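PDB 5BZ1: suppressor protein MPT5 from Saccharomyces cerevisiae, which binds recognition sequences in the 3'-UTR of target mRNAs, here through its Pumilio-homology domain, and regulates their expression after transcription. Local coordinates for residues L244-L247 and S248-F252; K259-K262 and K263-I267; L299-I302 and D303-V307. All coordinates share one frame; numbering follows the deposited sequence.

Interaction 1: residues L244-L247 and S248-F252; sequences LCQL and SCLKF. With nucleotides of chain B.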
loop_
_atom_site.group_PDB
_atom_site.type_symbol
_atom_site.label_atom_id
_atom_site.label_comp_id
_atom_site.label_asym_id
_atom_site.label_seq_id
_atom_site.Cartn_x
_atom_site.Cartn_y
_atom_site.Cartn_z
ATOM N N LEU A 244 0.167 -15.361 -20.647
ATOM C CA LEU A 244 0.025 -13.936 -20.940
ATOM C C LEU A 244 -1.295 -13.610 -21.635
ATOM O O LEU A 244 -1.924 -12.593 -21.336
ATOM C CB LEU A 244 1.207 -13.433 -21.769
ATOM C CG LEU A 244 1.322 -11.920 -21.943
ATOM C CD1 LEU A 244 1.461 -11.251 -20.587
ATOM C CD2 LEU A 244 2.494 -11.548 -22.853
ATOM N N CYS A 245 -1.720 -14.475 -22.550
ATOM C CA CYS A 245 -2.974 -14.255 -23.262
ATOM C C CYS A 245 -4.187 -14.368 -22.338
ATOM O O CYS A 245 -5.075 -13.511 -22.361
ATOM C CB CYS A 245 -3.118 -15.221 -24.435
ATOM S SG CYS A 245 -4.718 -15.096 -25.269
ATOM N N GLN A 246 -4.225 -15.420 -21.526
ATOM C CA GLN A 246 -5.338 -15.606 -20.600
ATOM C C GLN A 246 -5.423 -14.491 -19.557
ATOM O O GLN A 246 -6.512 -13.990 -19.272
ATOM C CB GLN A 246 -5.265 -16.965 -19.907
ATOM C CG GLN A 246 -6.458 -17.244 -18.996
ATOM C CD GLN A 246 -7.796 -17.018 -19.690
ATOM O OE1 GLN A 246 -8.527 -16.077 -19.367
ATOM N NE2 GLN A 246 -8.120 -17.879 -20.651
ATOM N N LEU A 247 -4.279 -14.110 -18.992
ATOM C CA LEU A 247 -4.230 -13.039 -17.996
ATOM C C LEU A 247 -4.735 -11.723 -18.588
ATOM O O LEU A 247 -5.404 -10.943 -17.912
ATOM C CB LEU A 247 -2.810 -12.868 -17.448
ATOM C CG LEU A 247 -2.271 -13.997 -16.565
ATOM C CD1 LEU A 247 -0.778 -13.836 -16.322
ATOM C CD2 LEU A 247 -3.021 -14.066 -15.241
ATOM N N SER A 248 -4.418 -11.496 -19.860
ATOM C CA SER A 248 -4.890 -10.323 -20.585
ATOM C C SER A 248 -6.410 -10.314 -20.741
ATOM O O SER A 248 -7.010 -9.258 -20.935
ATOM C CB SER A 248 -4.237 -10.261 -21.969
ATOM O OG SER A 248 -2.838 -10.101 -21.869
ATOM N N CYS A 249 -7.024 -11.493 -20.667
ATOM C CA CYS A 249 -8.465 -11.620 -20.870
ATOM C C CYS A 249 -9.260 -11.725 -19.568
ATOM O O CYS A 249 -10.430 -12.109 -19.582
ATOM C CB CYS A 249 -8.776 -12.820 -21.763
ATOM S SG CYS A 249 -8.074 -12.684 -23.425
ATOM N N LEU A 250 -8.637 -11.375 -18.449
ATOM C CA LEU A 250 -9.339 -11.392 -17.164
ATOM C C LEU A 250 -9.501 -9.977 -16.608
ATOM O O LEU A 250 -8.657 -9.116 -16.846
ATOM C CB LEU A 250 -8.624 -12.309 -16.169
ATOM C CG LEU A 250 -8.569 -13.782 -16.579
ATOM C CD1 LEU A 250 -7.660 -14.579 -15.657
ATOM C CD2 LEU A 250 -9.967 -14.395 -16.603
ATOM N N LYS A 251 -10.590 -9.747 -15.877
ATOM C CA LYS A 251 -10.956 -8.410 -15.410
ATOM C C LYS A 251 -9.838 -7.671 -14.672
ATOM O O LYS A 251 -9.547 -6.509 -14.968
ATOM C CB LYS A 251 -12.184 -8.491 -14.501
ATOM C CG LYS A 251 -12.740 -7.137 -14.063
ATOM C CD LYS A 251 -13.707 -7.302 -12.900
ATOM C CE LYS A 251 -14.894 -6.353 -12.999
ATOM N NZ LYS A 251 -14.510 -4.919 -13.026
ATOM N N PHE A 252 -9.219 -8.342 -13.707
ATOM C CA PHE A 252 -8.251 -7.679 -12.848
ATOM C C PHE A 252 -6.827 -7.727 -13.402
ATOM O O PHE A 252 -6.151 -6.706 -13.457
ATOM C CB PHE A 252 -8.323 -8.242 -11.424
ATOM C CG PHE A 252 -9.695 -8.146 -10.805
ATOM C CD1 PHE A 252 -10.210 -6.914 -10.414
ATOM C CD2 PHE A 252 -10.470 -9.283 -10.615
ATOM C CE1 PHE A 252 -11.477 -6.817 -9.849
ATOM C CE2 PHE A 252 -11.736 -9.198 -10.052
ATOM C CZ PHE A 252 -12.242 -7.962 -9.668
ATOM P P U B 3 -15.565 -1.325 -14.217
ATOM O OP1 U B 3 -16.581 -1.774 -13.230
ATOM O OP2 U B 3 -15.644 0.067 -14.737
ATOM O "O5'" U B 3 -14.109 -1.553 -13.605
ATOM C "C5'" U B 3 -13.680 -0.868 -12.440
ATOM C "C4'" U B 3 -13.176 -1.835 -11.401
ATOM O "O4'" U B 3 -12.091 -2.635 -11.935
ATOM C "C3'" U B 3 -12.599 -1.222 -10.137
ATOM O "O3'" U B 3 -13.615 -0.822 -9.235
ATOM C "C2'" U B 3 -11.711 -2.340 -9.600
ATOM O "O2'" U B 3 -12.483 -3.301 -8.895
ATOM C "C1'" U B 3 -11.198 -2.982 -10.898
ATOM N N1 U B 3 -9.838 -2.524 -11.259
ATOM C C2 U B 3 -8.772 -3.191 -10.673
ATOM O O2 U B 3 -8.915 -4.111 -9.885
ATOM N N3 U B 3 -7.527 -2.735 -11.033
ATOM C C4 U B 3 -7.250 -1.701 -11.906
ATOM O O4 U B 3 -6.072 -1.404 -12.128
ATOM C C5 U B 3 -8.407 -1.067 -12.475
ATOM C C6 U B 3 -9.639 -1.486 -12.145
ATOM P P G B 2 -17.106 0.160 -19.416
ATOM O OP1 G B 2 -18.134 0.330 -18.363
ATOM O OP2 G B 2 -16.384 1.343 -19.949
ATOM O "O5'" G B 2 -16.019 -0.864 -18.874
ATOM C "C5'" G B 2 -16.367 -2.207 -18.576
ATOM C "C4'" G B 2 -15.265 -2.888 -17.814
ATOM O "O4'" G B 2 -14.089 -2.994 -18.650
ATOM C "C3'" G B 2 -14.775 -2.151 -16.581
ATOM O "O3'" G B 2 -15.614 -2.349 -15.459
ATOM C "C2'" G B 2 -13.363 -2.697 -16.405
ATOM O "O2'" G B 2 -13.381 -3.963 -15.760
ATOM C "C1'" G B 2 -12.926 -2.894 -17.860
ATOM N N9 G B 2 -12.110 -1.769 -18.357
ATOM C C8 G B 2 -12.514 -0.493 -18.682
ATOM N N7 G B 2 -11.525 0.257 -19.087
ATOM C C5 G B 2 -10.403 -0.560 -19.025
ATOM C C6 G B 2 -9.043 -0.299 -19.339
ATOM O O6 G B 2 -8.532 0.745 -19.755
ATOM N N1 G B 2 -8.252 -1.421 -19.131
ATOM C C2 G B 2 -8.710 -2.633 -18.675
ATOM N N2 G B 2 -7.795 -3.602 -18.534
ATOM N N3 G B 2 -9.970 -2.889 -18.376
ATOM C C4 G B 2 -10.755 -1.813 -18.572
#

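Interaction 2: residues K259-K262 and K263-I267; sequences KFIK and KLFRI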
loop_
_atom_site.group_PDB
_atom_site.type_symbol
_atom_site.label_atom_id
_atom_site.label_comp_id
_atom_site.label_asym_id
_atom_site.label_seq_id
_atom_site.Cartn_x
_atom_site.Cartn_y
_atom_site.Cartn_z
ATOM N N LYS A 259 -0.149 -2.239 -17.551
ATOM C CA LYS A 259 0.857 -1.478 -16.824
ATOM C C LYS A 259 2.253 -2.016 -17.127
ATOM O O LYS A 259 3.207 -1.251 -17.247
ATOM C CB LYS A 259 0.594 -1.511 -15.320
ATOM C CG LYS A 259 1.544 -0.618 -14.538
ATOM C CD LYS A 259 1.039 -0.356 -13.142
ATOM C CE LYS A 259 1.825 0.759 -12.471
ATOM N NZ LYS A 259 1.497 2.105 -13.016
ATOM N N PHE A 260 2.357 -3.335 -17.264
ATOM C CA PHE A 260 3.623 -3.984 -17.579
ATOM C C PHE A 260 4.116 -3.541 -18.958
ATOM O O PHE A 260 5.284 -3.186 -19.131
ATOM C CB PHE A 260 3.456 -5.505 -17.523
ATOM C CG PHE A 260 4.736 -6.270 -17.726
ATOM C CD1 PHE A 260 5.678 -6.353 -16.711
ATOM C CD2 PHE A 260 4.989 -6.922 -18.927
ATOM C CE1 PHE A 260 6.858 -7.061 -16.892
ATOM C CE2 PHE A 260 6.165 -7.634 -19.115
ATOM C CZ PHE A 260 7.100 -7.700 -18.096
ATOM N N ILE A 261 3.211 -3.557 -19.933
ATOM C CA ILE A 261 3.537 -3.160 -21.299
ATOM C C ILE A 261 3.952 -1.688 -21.382
ATOM O O ILE A 261 4.968 -1.362 -22.004
ATOM C CB ILE A 261 2.369 -3.452 -22.258
ATOM C CG1 ILE A 261 2.202 -4.964 -22.432
ATOM C CG2 ILE A 261 2.594 -2.792 -23.616
ATOM C CD1 ILE A 261 0.956 -5.369 -23.207
ATOM N N LYS A 262 3.168 -0.808 -20.763
ATOM C CA LYS A 262 3.503 0.615 -20.714
ATOM C C LYS A 262 4.865 0.847 -20.061
ATOM O O LYS A 262 5.614 1.734 -20.467
ATOM C CB LYS A 262 2.424 1.406 -19.968
ATOM C CG LYS A 262 1.101 1.546 -20.720
ATOM C CD LYS A 262 0.142 2.468 -19.970
ATOM C CE LYS A 262 -1.209 1.804 -19.752
ATOM N NZ LYS A 262 -2.135 2.663 -18.957
ATOM N N LYS A 263 5.181 0.043 -19.049
ATOM C CA LYS A 263 6.462 0.153 -18.362
ATOM C C LYS A 263 7.619 -0.200 -19.298
ATOM O O LYS A 263 8.659 0.461 -19.294
ATOM C CB LYS A 263 6.490 -0.749 -17.128
ATOM C CG LYS A 263 7.747 -0.586 -16.296
ATOM C CD LYS A 263 7.732 -1.465 -15.060
ATOM C CE LYS A 263 9.004 -1.268 -14.256
ATOM N NZ LYS A 263 9.172 0.143 -13.805
ATOM N N LEU A 264 7.427 -1.246 -20.097
ATOM C CA LEU A 264 8.420 -1.658 -21.085
ATOM C C LEU A 264 8.680 -0.541 -22.093
ATOM O O LEU A 264 9.830 -0.213 -22.388
ATOM C CB LEU A 264 7.961 -2.923 -21.816
ATOM C CG LEU A 264 7.942 -4.235 -21.030
ATOM C CD1 LEU A 264 7.364 -5.355 -21.873
ATOM C CD2 LEU A 264 9.339 -4.604 -20.561
ATOM N N PHE A 265 7.599 0.031 -22.615
ATOM C CA PHE A 265 7.679 1.132 -23.566
ATOM C C PHE A 265 8.425 2.327 -22.977
ATOM O O PHE A 265 9.308 2.895 -23.617
ATOM C CB PHE A 265 6.272 1.563 -23.984
ATOM C CG PHE A 265 5.663 0.708 -25.065
ATOM C CD1 PHE A 265 6.431 0.246 -26.128
ATOM C CD2 PHE A 265 4.314 0.378 -25.024
ATOM C CE1 PHE A 265 5.863 -0.533 -27.131
ATOM C CE2 PHE A 265 3.741 -0.398 -26.019
ATOM C CZ PHE A 265 4.518 -0.855 -27.073
ATOM N N ARG A 266 8.070 2.700 -21.752
ATOM C CA ARG A 266 8.650 3.881 -21.115
ATOM C C ARG A 266 10.155 3.740 -20.866
ATOM O O ARG A 266 10.915 4.696 -21.038
ATOM C CB ARG A 266 7.923 4.204 -19.808
ATOM C CG ARG A 266 8.299 5.555 -19.228
ATOM C CD ARG A 266 7.375 5.962 -18.095
ATOM N NE ARG A 266 7.423 7.402 -17.857
ATOM C CZ ARG A 266 6.730 8.027 -16.911
ATOM N NH1 ARG A 266 5.936 7.338 -16.103
ATOM N NH2 ARG A 266 6.835 9.341 -16.770
ATOM N N ILE A 267 10.576 2.545 -20.462
ATOM C CA ILE A 267 11.991 2.273 -20.226
ATOM C C ILE A 267 12.803 2.400 -21.513
ATOM O O ILE A 267 13.836 3.070 -21.544
ATOM C CB ILE A 267 12.202 0.870 -19.619
ATOM C CG1 ILE A 267 11.842 0.874 -18.133
ATOM C CG2 ILE A 267 13.640 0.422 -19.788
ATOM C CD1 ILE A 267 11.889 -0.493 -17.481
#

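Interaction 3: residues L299-I302 and D303-V307; sequences LTTI and DIFTV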
loop_
_atom_site.group_PDB
_atom_site.type_symbol
_atom_site.label_atom_id
_atom_site.label_comp_id
_atom_site.label_asym_id
_atom_site.label_seq_id
_atom_site.Cartn_x
_atom_site.Cartn_y
_atom_site.Cartn_z
ATOM N N LEU A 299 9.544 -7.618 -27.503
ATOM C CA LEU A 299 9.499 -8.368 -28.756
ATOM C C LEU A 299 8.766 -9.698 -28.579
ATOM O O LEU A 299 7.947 -10.082 -29.414
ATOM C CB LEU A 299 10.915 -8.614 -29.281
ATOM C CG LEU A 299 11.721 -7.400 -29.740
ATOM C CD1 LEU A 299 13.105 -7.825 -30.214
ATOM C CD2 LEU A 299 10.981 -6.667 -30.843
ATOM N N THR A 300 9.065 -10.392 -27.486
ATOM C CA THR A 300 8.398 -11.647 -27.160
ATOM C C THR A 300 6.902 -11.420 -26.910
ATOM O O THR A 300 6.064 -12.238 -27.297
ATOM C CB THR A 300 9.044 -12.312 -25.932
ATOM O OG1 THR A 300 10.462 -12.402 -26.126
ATOM C CG2 THR A 300 8.473 -13.706 -25.703
ATOM N N THR A 301 6.577 -10.303 -26.268
ATOM C CA THR A 301 5.191 -9.934 -25.990
ATOM C C THR A 301 4.419 -9.655 -27.286
ATOM O O THR A 301 3.247 -10.023 -27.413
ATOM C CB THR A 301 5.113 -8.711 -25.054
ATOM O OG1 THR A 301 5.654 -9.052 -23.769
ATOM C CG2 THR A 301 3.671 -8.249 -24.880
ATOM N N ILE A 302 5.079 -9.007 -28.244
ATOM C CA ILE A 302 4.464 -8.720 -29.536
ATOM C C ILE A 302 4.174 -10.028 -30.274
ATOM O O ILE A 302 3.123 -10.169 -30.902
ATOM C CB ILE A 302 5.348 -7.797 -30.404
ATOM C CG1 ILE A 302 5.555 -6.448 -29.717
ATOM C CG2 ILE A 302 4.727 -7.576 -31.777
ATOM C CD1 ILE A 302 6.469 -5.498 -30.474
ATOM N N ASP A 303 5.103 -10.977 -30.186
ATOM C CA ASP A 303 4.926 -12.300 -30.783
ATOM C C ASP A 303 3.695 -13.014 -30.217
ATOM O O ASP A 303 2.899 -13.586 -30.958
ATOM C CB ASP A 303 6.172 -13.163 -30.553
ATOM C CG ASP A 303 7.368 -12.716 -31.382
ATOM O OD1 ASP A 303 7.169 -12.006 -32.392
ATOM O OD2 ASP A 303 8.509 -13.089 -31.026
ATOM N N ILE A 304 3.549 -12.973 -28.895
ATOM C CA ILE A 304 2.435 -13.625 -28.216
ATOM C C ILE A 304 1.092 -12.999 -28.602
ATOM O O ILE A 304 0.135 -13.708 -28.918
ATOM C CB ILE A 304 2.614 -13.569 -26.689
ATOM C CG1 ILE A 304 3.857 -14.356 -26.267
ATOM C CG2 ILE A 304 1.382 -14.102 -25.978
ATOM C CD1 ILE A 304 4.180 -14.243 -24.788
ATOM N N PHE A 305 1.029 -11.671 -28.579
ATOM C CA PHE A 305 -0.177 -10.949 -28.970
ATOM C C PHE A 305 -0.503 -11.138 -30.450
ATOM O O PHE A 305 -1.665 -11.081 -30.847
ATOM C CB PHE A 305 -0.039 -9.459 -28.644
ATOM C CG PHE A 305 -0.360 -9.119 -27.218
ATOM C CD1 PHE A 305 -1.282 -8.126 -26.924
ATOM C CD2 PHE A 305 0.251 -9.794 -26.170
ATOM C CE1 PHE A 305 -1.586 -7.806 -25.608
ATOM C CE2 PHE A 305 -0.051 -9.479 -24.852
ATOM C CZ PHE A 305 -0.970 -8.486 -24.576
ATOM N N THR A 306 0.526 -11.358 -31.262
ATOM C CA THR A 306 0.329 -11.609 -32.688
ATOM C C THR A 306 -0.294 -12.989 -32.913
ATOM O O THR A 306 -1.278 -13.123 -33.645
ATOM C CB THR A 306 1.646 -11.485 -33.476
ATOM O OG1 THR A 306 2.153 -10.150 -33.353
ATOM C CG2 THR A 306 1.428 -11.801 -34.952
ATOM N N VAL A 307 0.282 -14.006 -32.279
ATOM C CA VAL A 307 -0.245 -15.364 -32.356
ATOM C C VAL A 307 -1.691 -15.432 -31.850
ATOM O O VAL A 307 -2.539 -16.090 -32.456
ATOM C CB VAL A 307 0.646 -16.355 -31.571
ATOM C CG1 VAL A 307 -0.020 -17.715 -31.453
ATOM C CG2 VAL A 307 2.013 -16.496 -32.239
#

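Interaction 1: residues L244-L247 and S248-F252
S248 and L244 meet one turn apart in Pumilio repeat 7. Hydrogen bonds to backbone carbonyls carry most of the contact. L244 O accepts twice from one residue. S248 N reaches it at 3.1 Å, and S248 OG lies 2.7 Å from the same L244 O. The two donors come from opposite faces of the carbonyl plane. The hydroxyl sits beside its own backbone N (chi1 -64°), which turns it back along the helix to L244 O. Without the hydroxyl, as with an alanine here, L244 O would probably keep the backbone N-H alone, and the packing of OG would be lost.

One residue on, the span shortens from i+4 to i+3. C249 N donates to Q246 O at 2.9 Å, from well above the carbonyl plane. Its i+4 bond to C245 O, at 3.3 Å, is weak. L250 N makes another weak but fairly straight bond to L247 O. This shift to shorter spans is how the helix runs out into the loop.

Side-chain contact is slight. L250 rests in van der Waals contact on the oxygens of Q246. L250 CG lies 3.4 Å from Q246 O. The bent Q246 side chain brings OE1 to 3.5 Å from L250 CD2.

Contacts with the RNA follow in the loop. K251 NZ donates a hydrogen bond to O2' of G2 of chain B (3.1 Å). The K251 chain also lays CD over one face of the F252 ring, near its rim. The edge of that ring meets U3 of chain B, with F252 CD1 3.1 Å from U3 O2.

S253 OG, at the start of helix 253-273, bonds to L247 O. L244 and S248 pack on helix 288-307, L244 and L247 on helix 229-240, and S248 and C249 on helix 309-312.

Interaction 2: residues K259-K262 and K263-I267
The ring of F260 has L264 over one face. L264 CG sits above it, offset toward the rim. The L264 branch ending in CD1 comes in obliquely, 3.8 Å from F260 CE2. F260 CG is anti to the backbone N (chi1 -175°), which places the ring where L264 can meet it one turn later. The other ring, F265, runs alongside the I261 side chain. I261 CG2 touches F265 CE2 at 3.6 Å. I261 O also approaches this ring at an oblique angle, 3.5 Å from F265 CD2. Beyond the segment, F265 meets the ring of Y331, with the two planes at about 35°.

The F260-L264 and I261-F265 pairs each span one turn of helix 253-273, the long helix of Pumilio repeat 7. PUF domains are built from such helical repeats stacked side by side. F260 and L264 pack on I297 of helix 288-307, while I261 and F265 reach L325 of helix 318-326. The helix is therefore wedged between its neighbours in the array.

The backbone bonds are regular i to i+4 bonds. F265 N donates to I261 O at 3.0 Å in a nearly straight bond, 168° at the hydrogen, lying in the carbonyl plane. R266 N reaches K262 O at 2.9 Å, and R266 CB rests 3.4 Å from the same K262 O. K263 N and L264 N bond in the same way to K259 O and F260 O.

The lysines K259 and K263 are also one turn apart, but their amines bind outside the two segments. K259 NZ forms a salt bridge with D224. K263 NZ forms one with D229 and a hydrogen bond with L223 O.

Interaction 3: residues L299-I302 and D303-V307
T306 grips I302 O with two hydrogen bonds. T306 OG1 lies 2.6 Å from I302 O, and T306 N lies 2.9 Å from the same atom. The two donors reach the carbonyl oxygen from opposite faces of its plane. With chi1 at -62°, T306 OG1 lies near its own backbone N and within bonding distance of I302 O.

The remaining backbone bonds are those of a regular helix. F305 N donates to T301 O at 3.0 Å, with an angle of 170° at the hydrogen. D303 N bonds to L299 O and I304 N to T300 O. The D303 carboxylate lies beside L299 O, and its OD1 forms a salt bridge with K364. T300 OG1 and T301 OG1 bond to N296 O and I297 O, respectively.

These turns close helix 288-307, and residues 303-307 open Pumilio repeat 8 of the PUF domain. Helix 354-375 lies against L299, I302 and T306.

Packing within the helix is lighter. The side chains of T301 and F305 leave the helix next to each other in a common direction. T301 CG2 approaches F305 CE2 at 3.9 Å, and T301 O comes at the ring obliquely, 3.3 Å from F305 CD2. I304 CG1 rests 3.2 Å from T300 O. F305 also meets A321 and L325 of helix 318-326.

Overall arrangement
The three contacts follow one another along the chain, and none nests in or crosses another. Each is local. Interaction 1 closes the short turn where helix 244-248 gives way to the loop that meets the RNA. Interaction 2 lies in the next helix, 253-273, with its centre about 17 Å from that of interaction 1 and no touch between them. Interaction 3 lies near the end of helix 288-307 and joins the other two. F305 packs its CZ on S248 OG of interaction 1 and on I261 CD1 of interaction 2. L244 CD2 also meets T301, I304 and F305. Repeats 7 and 8 are thus tied together.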